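PDB 3CYJ: mandelate racemase/muconate lactonizing enzyme-like protein from Rubrobacter xylanophilus DSM 9941, which is of undetermined specific function but belongs to the enolase superfamily, pairing an N-terminal capping domain with a TIM-type barrel that holds a sodium ion. Local coordinates for residues G153-A157 / A158-R162. Numbering follows the deposited sequence.
Sequences GGWAA and AGIPR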
# COMPACT_ATOMS: atom_id res chain seq x y z
N GLY A 153 4.96 -5.96 45.72
CA GLY A 153 4.63 -7.13 46.55
C GLY A 153 3.36 -6.82 47.29
O GLY A 153 2.46 -7.65 47.39
N GLY A 154 3.28 -5.58 47.78
CA GLY A 154 2.11 -5.12 48.52
C GLY A 154 0.86 -5.30 47.70
O GLY A 154 -0.14 -5.90 48.19
N TRP A 155 0.89 -4.85 46.44
CA TRP A 155 -0.28 -5.03 45.59
C TRP A 155 -0.59 -6.51 45.30
O TRP A 155 -1.74 -6.86 45.22
CB TRP A 155 -0.13 -4.29 44.28
CG TRP A 155 -0.24 -2.82 44.37
CD1 TRP A 155 -1.11 -2.11 45.12
CD2 TRP A 155 0.53 -1.86 43.62
NE1 TRP A 155 -0.93 -0.77 44.91
CE2 TRP A 155 0.07 -0.59 43.99
CE3 TRP A 155 1.56 -1.95 42.67
CZ2 TRP A 155 0.61 0.59 43.46
CZ3 TRP A 155 2.11 -0.77 42.15
CH2 TRP A 155 1.63 0.48 42.54
N ALA A 156 0.43 -7.36 45.13
CA ALA A 156 0.19 -8.79 44.84
C ALA A 156 -0.45 -9.51 46.02
O ALA A 156 -1.41 -10.25 45.84
CB ALA A 156 1.48 -9.52 44.44
N ALA A 157 0.09 -9.24 47.21
CA ALA A 157 -0.42 -9.72 48.50
C ALA A 157 -1.88 -9.33 48.74
O ALA A 157 -2.62 -10.08 49.40
CB ALA A 157 0.49 -9.18 49.65
N ALA A 158 -2.27 -8.15 48.25
CA ALA A 158 -3.66 -7.70 48.28
C ALA A 158 -4.53 -8.40 47.24
O ALA A 158 -5.70 -8.04 47.06
CB ALA A 158 -3.74 -6.18 48.07
N GLY A 159 -4.00 -9.39 46.54
CA GLY A 159 -4.83 -10.10 45.55
C GLY A 159 -4.99 -9.39 44.20
O GLY A 159 -5.84 -9.79 43.39
N ILE A 160 -4.21 -8.33 43.95
CA ILE A 160 -4.21 -7.68 42.61
C ILE A 160 -3.19 -8.42 41.75
O ILE A 160 -1.98 -8.31 41.98
CB ILE A 160 -3.84 -6.17 42.69
CG1 ILE A 160 -4.78 -5.42 43.64
CG2 ILE A 160 -3.86 -5.51 41.27
CD1 ILE A 160 -4.32 -3.96 43.91
N PRO A 161 -3.68 -9.20 40.76
CA PRO A 161 -2.85 -10.16 40.03
C PRO A 161 -2.07 -9.57 38.82
O PRO A 161 -1.55 -10.33 38.00
CB PRO A 161 -3.87 -11.21 39.57
CG PRO A 161 -5.16 -10.41 39.36
CD PRO A 161 -5.08 -9.20 40.28
N ARG A 162 -1.97 -8.23 38.77
CA ARG A 162 -1.30 -7.51 37.70
C ARG A 162 -0.67 -6.25 38.26
O ARG A 162 -1.32 -5.45 38.93
CB ARG A 162 -2.30 -7.10 36.61
CG ARG A 162 -2.93 -8.26 35.87
CD ARG A 162 -4.32 -7.89 35.21
NE ARG A 162 -5.27 -7.35 36.20
CZ ARG A 162 -6.25 -8.06 36.76
NH1 ARG A 162 -6.41 -9.34 36.44
NH2 ARG A 162 -7.07 -7.50 37.66
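Trp155 and Ile160 meet across the C-terminal end of a helix, through backbone and side chain alike. The amide N of Ile160 reaches back five residues to Trp155 O, at 3.1 Å. The donor lies only 17° from the plane of that carbonyl. A second, shorter bond spans three residues, from Gly159 N to Ala156 O at 2.8 Å. Here the donor sits above the carbonyl plane, 57° out of it, and so away from either lone pair. The two bonds together make a Schellman motif. Gly159 is its C-prime residue and has positive phi, which turns the chain out of the helix. One residue earlier, Ala158 N still gives an ordinary i to i-4 helical bond to Gly154 O, at 3.1 Å. The carbonyls of Gly154, Trp155 and Ala156 each receive an amide from the residues that follow the helix.

The side chains add a small apolar contact. In Ile160, CG1 stands beside the backbone N (chi1 -56°), and its CD1 lies 3.9 Å from Trp155 CD1, approaching the indole obliquely. Ile160 CB also packs against Trp155 O, at 3.4 Å. Ala158 CB lies 3.5 Å from the same oxygen, Trp155 O.

The turn links helix 145-157 to strand 162-166 of the barrel. Backbone bonds tie Ala158 to Gly338 and Pro161 to Glu190. Ile160 is buried and rests on Val134 of strand 132-137 and on Pro336, while Ala156 touches Val189. Arg162 opens the strand: its backbone bonds to Gly136, and its NH2 bonds to Val134 O, both on the parallel neighbouring strand 132-137.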